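Local coordinates for protein shikimate dehydrogenase (NADP(+)) (Thermotoga maritima, PDB 3U62) that probably catalyses the reversible, NADPH-linked reduction of 3-dehydroshikimate to shikimate on the way to chorismate and the aromatic amino acids, at residues V105-P110 with A167-N172; P110-G115 with D134-N139; A122-L127 with L148-K153. One frame throughout, in Å; residues are numbered along the deposited sequence.

Contact 1: V105-P110 with A167-N172; sequences VEVKEP and AKSLFN
P110 O accepts two backbone hydrogen bonds, from K168 N and S169 N. The K168 N bond to P110 O is almost straight and 2.9 Å long. S169 N lies 3.2 Å from the same P110 O, and both donors sit in the carbonyl plane. A third bond comes from a side chain: S169 OG donates to K108 O at 2.7 Å, on a lone pair of that carbonyl. With OG anti to its own carbonyl carbon (chi1 -60°), the hydroxyl faces the loop, and a small polar residue suits this buried place. A water extends the link, giving a hydrogen to S169 OG and accepting one from K108 N. The loop here leads into strand 111-114 of the parallel, Rossmann-type sheet, and S169 opens the neighbouring strand 169-172, whose backbone goes on to pair with V112. Apolar contact is slight: P110 CB and A167 CB lie 4.3 Å apart. V107 CG1 rests in van der Waals contact with S169 OG at 3.9 Å. The lysines use their aliphatic parts: K108 CB meets K168 CB at 3.7 Å, and K168 CD runs past E109 O at 3.4 Å. Both lysine chains are extended, and their like-charged NZ atoms end 5.8 Å apart.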
loop_
_atom_site.group_PDB
_atom_site.type_symbol
_atom_site.label_atom_id
_atom_site.label_comp_id
_atom_site.label_asym_id
_atom_site.label_seq_id
_atom_site.Cartn_x
_atom_site.Cartn_y
_atom_site.Cartn_z
ATOM N N VAL A 105 -9.356 12.073 10.401
ATOM C CA VAL A 105 -10.490 11.749 9.532
ATOM C C VAL A 105 -11.335 10.620 10.124
ATOM O O VAL A 105 -10.803 9.585 10.535
ATOM C CB VAL A 105 -10.015 11.359 8.100
ATOM C CG1 VAL A 105 -11.198 11.014 7.197
ATOM C CG2 VAL A 105 -9.190 12.479 7.480
ATOM N N GLU A 106 -12.648 10.834 10.171
ATOM C CA GLU A 106 -13.589 9.783 10.536
ATOM C C GLU A 106 -13.913 8.961 9.291
ATOM O O GLU A 106 -14.422 9.495 8.302
ATOM C CB GLU A 106 -14.871 10.381 11.132
ATOM C CG GLU A 106 -15.892 9.340 11.597
ATOM C CD GLU A 106 -17.259 9.927 11.925
ATOM O OE1 GLU A 106 -17.445 11.156 11.791
ATOM O OE2 GLU A 106 -18.155 9.149 12.318
ATOM N N VAL A 107 -13.601 7.669 9.340
ATOM C CA VAL A 107 -13.924 6.765 8.240
ATOM C C VAL A 107 -15.353 6.257 8.412
ATOM O O VAL A 107 -15.646 5.478 9.324
ATOM C CB VAL A 107 -12.916 5.591 8.131
ATOM C CG1 VAL A 107 -13.366 4.581 7.083
ATOM C CG2 VAL A 107 -11.530 6.112 7.784
ATOM N N LYS A 108 -16.239 6.725 7.538
ATOM C CA LYS A 108 -17.653 6.367 7.598
ATOM C C LYS A 108 -17.916 5.014 6.940
ATOM O O LYS A 108 -17.267 4.652 5.954
ATOM C CB LYS A 108 -18.517 7.464 6.969
ATOM C CG LYS A 108 -18.507 8.780 7.739
ATOM C CD LYS A 108 -19.415 9.813 7.092
ATOM C CE LYS A 108 -19.367 11.132 7.842
ATOM N NZ LYS A 108 -20.120 12.207 7.125
ATOM N N GLU A 109 -18.873 4.279 7.498
ATOM C CA GLU A 109 -19.181 2.915 7.073
ATOM C C GLU A 109 -20.560 2.831 6.426
ATOM O O GLU A 109 -21.413 3.684 6.686
ATOM C CB GLU A 109 -19.132 1.972 8.272
ATOM C CG GLU A 109 -17.773 1.877 8.930
ATOM C CD GLU A 109 -17.811 1.081 10.217
ATOM O OE1 GLU A 109 -17.257 1.564 11.227
ATOM O OE2 GLU A 109 -18.393 -0.026 10.228
ATOM N N PRO A 110 -20.800 1.799 5.589
ATOM C CA PRO A 110 -19.906 0.699 5.196
ATOM C C PRO A 110 -18.713 1.144 4.357
ATOM O O PRO A 110 -18.773 2.173 3.679
ATOM C CB PRO A 110 -20.815 -0.207 4.360
ATOM C CG PRO A 110 -22.197 0.141 4.793
ATOM C CD PRO A 110 -22.151 1.607 5.035
ATOM N N ALA A 167 -22.568 2.169 0.268
ATOM C CA ALA A 167 -21.412 2.420 1.129
ATOM C C ALA A 167 -21.141 3.908 1.338
ATOM O O ALA A 167 -21.722 4.759 0.659
ATOM C CB ALA A 167 -20.181 1.732 0.562
ATOM N N LYS A 168 -20.250 4.208 2.282
ATOM C CA LYS A 168 -19.863 5.587 2.576
ATOM C C LYS A 168 -18.384 5.867 2.307
ATOM O O LYS A 168 -17.995 7.024 2.133
ATOM C CB LYS A 168 -20.226 5.959 4.018
ATOM C CG LYS A 168 -21.722 6.067 4.268
ATOM C CD LYS A 168 -22.020 6.803 5.561
ATOM C CE LYS A 168 -23.516 6.882 5.814
ATOM N NZ LYS A 168 -23.836 7.755 6.980
ATOM N N SER A 169 -17.568 4.816 2.272
ATOM C CA SER A 169 -16.147 4.949 1.944
ATOM C C SER A 169 -15.712 3.912 0.917
ATOM O O SER A 169 -16.180 2.771 0.937
ATOM C CB SER A 169 -15.282 4.830 3.201
ATOM O OG SER A 169 -15.604 5.842 4.143
ATOM N N LEU A 170 -14.811 4.320 0.026
ATOM C CA LEU A 170 -14.271 3.439 -1.006
ATOM C C LEU A 170 -12.744 3.499 -1.040
ATOM O O LEU A 170 -12.156 4.581 -1.104
ATOM C CB LEU A 170 -14.844 3.806 -2.381
ATOM C CG LEU A 170 -14.306 3.085 -3.624
ATOM C CD1 LEU A 170 -14.697 1.614 -3.625
ATOM C CD2 LEU A 170 -14.794 3.762 -4.889
ATOM N N PHE A 171 -12.119 2.324 -0.994
ATOM C CA PHE A 171 -10.672 2.184 -1.111
ATOM C C PHE A 171 -10.339 1.364 -2.351
ATOM O O PHE A 171 -10.784 0.217 -2.471
ATOM C CB PHE A 171 -10.093 1.457 0.113
ATOM C CG PHE A 171 -10.060 2.280 1.375
ATOM C CD1 PHE A 171 -11.229 2.555 2.077
ATOM C CD2 PHE A 171 -8.851 2.743 1.885
ATOM C CE1 PHE A 171 -11.200 3.305 3.252
ATOM C CE2 PHE A 171 -8.812 3.494 3.061
ATOM C CZ PHE A 171 -9.990 3.774 3.744
ATOM N N ASN A 172 -9.571 1.938 -3.276
ATOM C CA ASN A 172 -8.948 1.128 -4.317
ATOM C C ASN A 172 -7.565 0.694 -3.863
ATOM O O ASN A 172 -6.728 1.534 -3.522
ATOM C CB ASN A 172 -8.836 1.859 -5.656
ATOM C CG ASN A 172 -8.005 1.079 -6.671
ATOM O OD1 ASN A 172 -6.992 1.565 -7.175
ATOM N ND2 ASN A 172 -8.421 -0.153 -6.956
HETATM O O HOH W 1 -15.558 8.213 5.378
#

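Contact 2: P110-G115 with D134-N139; sequences PVVVVG and DIWVVN. With SO4 (sulfate ion), chain E.
V111 N donates to D134 O at 2.9 Å, the first of five backbone bonds joining the two parallel strands of a Rossmann beta-alpha-beta unit, with helix 118-129 as the crossover. W136 N to V111 O, V113 N to W136 O, V138 N to V113 O and G115 N to V138 O continue the series. The valines and I135 suit the buried sheet: V112 CG1 touches V138 CG2 at 3.8 Å on the W136 face, and V113 CG2 meets I135 CG2 at 3.9 Å on the face toward helix 118-129.

W136 shows how a large side chain covers a strand's start. Its CB passes 3.9 Å from V111 O. CG stands anti to the carbonyl carbon (chi1 -55°), which carries the indole back over P110. CE3 lies 4.0 Å from V112 CG2, which approaches obliquely, and farther out CH2 meets P110 CG at 3.5 Å. P110 CB sits over the six-membered ring, 13° off its normal, in a CH-pi contact. NE1 makes a weak hydrogen bond to D134 OD1. Were W136 replaced by an alanine, P110 CB would probably lose the aromatic face it packs on, and V112 CG2 its neighbour at CE3.

At the far end, G115 adopts backbone angles at which a CB would press on the preceding carbonyl. G115 and N139 belong to the predicted NADP(+) site, where N139 ND2 donates to sulfate O2 at 2.9 Å.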
loop_
_atom_site.group_PDB
_atom_site.type_symbol
_atom_site.label_atom_id
_atom_site.label_comp_id
_atom_site.label_asym_id
_atom_site.label_seq_id
_atom_site.Cartn_x
_atom_site.Cartn_y
_atom_site.Cartn_z
ATOM N N PRO A 110 -20.800 1.799 5.589
ATOM C CA PRO A 110 -19.906 0.699 5.196
ATOM C C PRO A 110 -18.713 1.144 4.357
ATOM O O PRO A 110 -18.773 2.173 3.679
ATOM C CB PRO A 110 -20.815 -0.207 4.360
ATOM C CG PRO A 110 -22.197 0.141 4.793
ATOM C CD PRO A 110 -22.151 1.607 5.035
ATOM N N VAL A 111 -17.645 0.355 4.414
ATOM C CA VAL A 111 -16.426 0.623 3.661
ATOM C C VAL A 111 -16.225 -0.458 2.603
ATOM O O VAL A 111 -16.245 -1.652 2.915
ATOM C CB VAL A 111 -15.189 0.675 4.591
ATOM C CG1 VAL A 111 -13.929 0.983 3.797
ATOM C CG2 VAL A 111 -15.384 1.710 5.692
ATOM N N VAL A 112 -16.039 -0.034 1.356
ATOM C CA VAL A 112 -15.721 -0.952 0.264
ATOM C C VAL A 112 -14.214 -0.924 -0.002
ATOM O O VAL A 112 -13.617 0.146 -0.149
ATOM C CB VAL A 112 -16.503 -0.609 -1.037
ATOM C CG1 VAL A 112 -16.060 -1.497 -2.195
ATOM C CG2 VAL A 112 -17.998 -0.767 -0.813
ATOM N N VAL A 113 -13.615 -2.111 -0.044
ATOM C CA VAL A 113 -12.204 -2.270 -0.376
ATOM C C VAL A 113 -12.105 -3.040 -1.692
ATOM O O VAL A 113 -12.556 -4.184 -1.782
ATOM C CB VAL A 113 -11.435 -3.019 0.745
ATOM C CG1 VAL A 113 -9.977 -3.238 0.354
ATOM C CG2 VAL A 113 -11.521 -2.256 2.063
ATOM N N VAL A 114 -11.532 -2.405 -2.713
ATOM C CA VAL A 114 -11.367 -3.039 -4.021
ATOM C C VAL A 114 -10.018 -3.747 -4.080
ATOM O O VAL A 114 -8.969 -3.121 -3.906
ATOM C CB VAL A 114 -11.495 -2.031 -5.191
ATOM C CG1 VAL A 114 -11.506 -2.757 -6.533
ATOM C CG2 VAL A 114 -12.751 -1.189 -5.042
ATOM N N GLY A 115 -10.061 -5.055 -4.322
ATOM C CA GLY A 115 -8.863 -5.888 -4.333
ATOM C C GLY A 115 -8.772 -6.774 -3.105
ATOM O O GLY A 115 -9.425 -6.514 -2.091
ATOM N N ASP A 134 -17.956 -2.666 9.347
ATOM C CA ASP A 134 -18.645 -3.089 8.134
ATOM C C ASP A 134 -17.751 -2.900 6.911
ATOM O O ASP A 134 -17.717 -1.821 6.311
ATOM C CB ASP A 134 -19.954 -2.307 7.982
ATOM C CG ASP A 134 -21.029 -3.085 7.241
ATOM O OD1 ASP A 134 -20.761 -4.218 6.783
ATOM O OD2 ASP A 134 -22.153 -2.558 7.116
ATOM N N ILE A 135 -17.022 -3.957 6.558
ATOM C CA ILE A 135 -16.072 -3.913 5.449
ATOM C C ILE A 135 -16.477 -4.894 4.353
ATOM O O ILE A 135 -16.653 -6.090 4.605
ATOM C CB ILE A 135 -14.616 -4.194 5.916
ATOM C CG1 ILE A 135 -14.210 -3.219 7.027
ATOM C CG2 ILE A 135 -13.639 -4.096 4.738
ATOM C CD1 ILE A 135 -13.011 -3.661 7.854
ATOM N N TRP A 136 -16.631 -4.369 3.140
ATOM C CA TRP A 136 -17.010 -5.164 1.981
ATOM C C TRP A 136 -15.874 -5.183 0.972
ATOM O O TRP A 136 -15.508 -4.147 0.411
ATOM C CB TRP A 136 -18.272 -4.601 1.320
ATOM C CG TRP A 136 -19.460 -4.450 2.232
ATOM C CD1 TRP A 136 -19.702 -5.133 3.393
ATOM C CD2 TRP A 136 -20.586 -3.585 2.036
ATOM N NE1 TRP A 136 -20.895 -4.731 3.940
ATOM C CE2 TRP A 136 -21.461 -3.785 3.128
ATOM C CE3 TRP A 136 -20.938 -2.655 1.046
ATOM C CZ2 TRP A 136 -22.669 -3.091 3.257
ATOM C CZ3 TRP A 136 -22.138 -1.963 1.178
ATOM C CH2 TRP A 136 -22.989 -2.187 2.275
ATOM N N VAL A 137 -15.313 -6.365 0.751
ATOM C CA VAL A 137 -14.246 -6.542 -0.223
ATOM C C VAL A 137 -14.848 -6.880 -1.583
ATOM O O VAL A 137 -15.710 -7.753 -1.693
ATOM C CB VAL A 137 -13.245 -7.639 0.220
ATOM C CG1 VAL A 137 -12.222 -7.930 -0.875
ATOM C CG2 VAL A 137 -12.540 -7.230 1.504
ATOM N N VAL A 138 -14.398 -6.165 -2.610
ATOM C CA VAL A 138 -14.788 -6.441 -3.987
ATOM C C VAL A 138 -13.515 -6.755 -4.763
ATOM O O VAL A 138 -12.657 -5.886 -4.930
ATOM C CB VAL A 138 -15.526 -5.238 -4.623
ATOM C CG1 VAL A 138 -15.928 -5.544 -6.056
ATOM C CG2 VAL A 138 -16.751 -4.869 -3.804
ATOM N N ASN A 139 -13.380 -7.996 -5.219
ATOM C CA ASN A 139 -12.152 -8.407 -5.897
ATOM C C ASN A 139 -12.365 -9.245 -7.160
ATOM O O ASN A 139 -13.496 -9.593 -7.510
ATOM C CB ASN A 139 -11.191 -9.096 -4.916
ATOM C CG ASN A 139 -11.506 -10.566 -4.715
ATOM O OD1 ASN A 139 -12.634 -10.940 -4.387
ATOM N ND2 ASN A 139 -10.500 -11.412 -4.905
HETATM S S SO4 E . -7.763 -9.048 -6.883
HETATM O O1 SO4 E . -6.897 -9.238 -8.043
HETATM O O2 SO4 E . -8.333 -10.335 -6.484
HETATM O O3 SO4 E . -8.844 -8.130 -7.228
HETATM O O4 SO4 E . -6.987 -8.489 -5.778
#

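Contact 3: A122-L127 with L148-K153; sequences AVIYAL and LDFPVK
I124 CG2 presses onto the ring of F150, 3.6 Å from F150 CG, and this methyl is the centre of the contact. It lies over one face of the phenyl group, 4.0 Å from the F150 ring centroid and 27° off the normal, as a CH-pi contact. I124 CG2 also touches V152 CG1 at 3.9 Å, so the methyl has the phenyl face on one side and the valine branch roughly at right angles. I124 CG1 stands anti to the carbonyl carbon (chi1 -63°) and, with the chain extended beyond it, carries CD1 to 4.0 Å from L148 CD2. Isoleucine suits this place: its two branches serve different neighbours from a single helix position, and I124 CD1 also packs on V137 of the sheet beneath.

The side toward Y125 is looser. There F150 CE2 stands 4.2 Å from Y125 CD1, near the plane of the tyrosine ring and at its edge. Both Y125 and F150 are partly exposed, and no hydrogen bond crosses between the segments. Within the loop, V152 N bonds to F150 O, closing an inverse gamma turn centred on P151, beyond which the chain enters strand 153-156. L148 also packs against A116 of the predicted NADP(+) site. Here a loop leading to an outermost strand of the parallel sheet folds over a crossover helix, in the layered helix-on-sheet packing of a Rossmann domain.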
loop_
_atom_site.group_PDB
_atom_site.type_symbol
_atom_site.label_atom_id
_atom_site.label_comp_id
_atom_site.label_asym_id
_atom_site.label_seq_id
_atom_site.Cartn_x
_atom_site.Cartn_y
_atom_site.Cartn_z
ATOM N N ALA A 122 -3.561 -5.140 4.018
ATOM C CA ALA A 122 -3.007 -4.075 4.857
ATOM C C ALA A 122 -4.063 -3.017 5.178
ATOM O O ALA A 122 -4.164 -2.561 6.320
ATOM C CB ALA A 122 -1.799 -3.443 4.186
ATOM N N VAL A 123 -4.844 -2.637 4.168
ATOM C CA VAL A 123 -5.927 -1.668 4.339
ATOM C C VAL A 123 -6.993 -2.205 5.301
ATOM O O VAL A 123 -7.420 -1.489 6.210
ATOM C CB VAL A 123 -6.549 -1.257 2.974
ATOM C CG1 VAL A 123 -7.881 -0.536 3.160
ATOM C CG2 VAL A 123 -5.578 -0.380 2.195
ATOM N N ILE A 124 -7.397 -3.461 5.109
ATOM C CA ILE A 124 -8.382 -4.102 5.985
ATOM C C ILE A 124 -7.891 -4.137 7.435
ATOM O O ILE A 124 -8.640 -3.790 8.353
ATOM C CB ILE A 124 -8.760 -5.528 5.501
ATOM C CG1 ILE A 124 -9.421 -5.467 4.119
ATOM C CG2 ILE A 124 -9.702 -6.210 6.501
ATOM C CD1 ILE A 124 -9.322 -6.767 3.327
ATOM N N TYR A 125 -6.636 -4.540 7.629
ATOM C CA TYR A 125 -6.022 -4.562 8.957
ATOM C C TYR A 125 -6.061 -3.175 9.595
ATOM O O TYR A 125 -6.423 -3.038 10.765
ATOM C CB TYR A 125 -4.580 -5.076 8.882
ATOM C CG TYR A 125 -3.917 -5.275 10.231
ATOM C CD1 TYR A 125 -4.013 -6.493 10.903
ATOM C CD2 TYR A 125 -3.185 -4.248 10.829
ATOM C CE1 TYR A 125 -3.403 -6.681 12.141
ATOM C CE2 TYR A 125 -2.572 -4.424 12.064
ATOM C CZ TYR A 125 -2.685 -5.642 12.714
ATOM O OH TYR A 125 -2.080 -5.821 13.936
ATOM N N ALA A 126 -5.695 -2.158 8.816
ATOM C CA ALA A 126 -5.714 -0.772 9.279
ATOM C C ALA A 126 -7.117 -0.332 9.696
ATOM O O ALA A 126 -7.291 0.269 10.761
ATOM C CB ALA A 126 -5.162 0.149 8.204
ATOM N N LEU A 127 -8.108 -0.637 8.858
ATOM C CA LEU A 127 -9.503 -0.292 9.135
ATOM C C LEU A 127 -10.009 -0.948 10.416
ATOM O O LEU A 127 -10.673 -0.300 11.228
ATOM C CB LEU A 127 -10.404 -0.672 7.955
ATOM C CG LEU A 127 -10.255 0.114 6.649
ATOM C CD1 LEU A 127 -10.920 -0.632 5.501
ATOM C CD2 LEU A 127 -10.806 1.532 6.766
ATOM N N LEU A 148 -8.286 -14.509 2.122
ATOM C CA LEU A 148 -8.859 -13.563 3.080
ATOM C C LEU A 148 -9.464 -14.282 4.277
ATOM O O LEU A 148 -10.405 -15.071 4.130
ATOM C CB LEU A 148 -9.929 -12.692 2.414
ATOM C CG LEU A 148 -9.499 -11.634 1.394
ATOM C CD1 LEU A 148 -10.737 -11.057 0.710
ATOM C CD2 LEU A 148 -8.682 -10.521 2.048
ATOM N N ASP A 149 -8.921 -14.003 5.460
ATOM C CA ASP A 149 -9.433 -14.582 6.702
ATOM C C ASP A 149 -10.114 -13.544 7.592
ATOM O O ASP A 149 -10.701 -13.889 8.621
ATOM C CB ASP A 149 -8.307 -15.279 7.472
ATOM C CG ASP A 149 -7.765 -16.497 6.745
ATOM O OD1 ASP A 149 -8.530 -17.158 6.008
ATOM O OD2 ASP A 149 -6.565 -16.804 6.922
ATOM N N PHE A 150 -10.035 -12.280 7.185
ATOM C CA PHE A 150 -10.619 -11.166 7.931
ATOM C C PHE A 150 -12.151 -11.226 7.959
ATOM O O PHE A 150 -12.761 -11.814 7.063
ATOM C CB PHE A 150 -10.172 -9.835 7.320
ATOM C CG PHE A 150 -8.708 -9.541 7.496
ATOM C CD1 PHE A 150 -7.842 -9.590 6.409
ATOM C CD2 PHE A 150 -8.195 -9.204 8.746
ATOM C CE1 PHE A 150 -6.485 -9.312 6.564
ATOM C CE2 PHE A 150 -6.839 -8.925 8.912
ATOM C CZ PHE A 150 -5.982 -8.979 7.818
ATOM N N PRO A 151 -12.775 -10.613 8.988
ATOM C CA PRO A 151 -14.238 -10.582 9.092
ATOM C C PRO A 151 -14.855 -9.571 8.121
ATOM O O PRO A 151 -15.314 -8.499 8.526
ATOM C CB PRO A 151 -14.478 -10.179 10.552
ATOM C CG PRO A 151 -13.273 -9.401 10.932
ATOM C CD PRO A 151 -12.126 -9.970 10.148
ATOM N N VAL A 152 -14.849 -9.935 6.842
ATOM C CA VAL A 152 -15.349 -9.079 5.772
ATOM C C VAL A 152 -16.396 -9.825 4.949
ATOM O O VAL A 152 -16.490 -11.053 5.019
ATOM C CB VAL A 152 -14.197 -8.603 4.835
ATOM C CG1 VAL A 152 -13.192 -7.742 5.595
ATOM C CG2 VAL A 152 -13.495 -9.793 4.168
ATOM N N LYS A 153 -17.188 -9.082 4.181
ATOM C CA LYS A 153 -18.027 -9.684 3.151
ATOM C C LYS A 153 -17.286 -9.575 1.825
ATOM O O LYS A 153 -16.551 -8.609 1.599
ATOM C CB LYS A 153 -19.391 -8.997 3.079
ATOM C CG LYS A 153 -20.249 -9.222 4.316
ATOM C CD LYS A 153 -21.637 -8.636 4.158
ATOM C CE LYS A 153 -22.488 -8.907 5.392
ATOM N NZ LYS A 153 -23.889 -8.427 5.227
#

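From the N terminus, the chain leaves helix 94-101 through 105-110, the first half of contact 1, and P110 passes directly into contact 2. Strand 111-114 is followed by helix 118-129, which supplies 122-127 to contact 3. The return along 134-139 closes contact 2, 148-153 then closes contact 3, and 167-172 closes contact 1 last. Contacts 2 and 3 therefore cross, and both nest inside the loop of contact 1. They meet through the sheet: F171 N and O pair with V112 O and V114 N, while V137 N pairs with K153 O. F171 also packs on V123 and L127, tying strand 169-172 to the helix of contact 3.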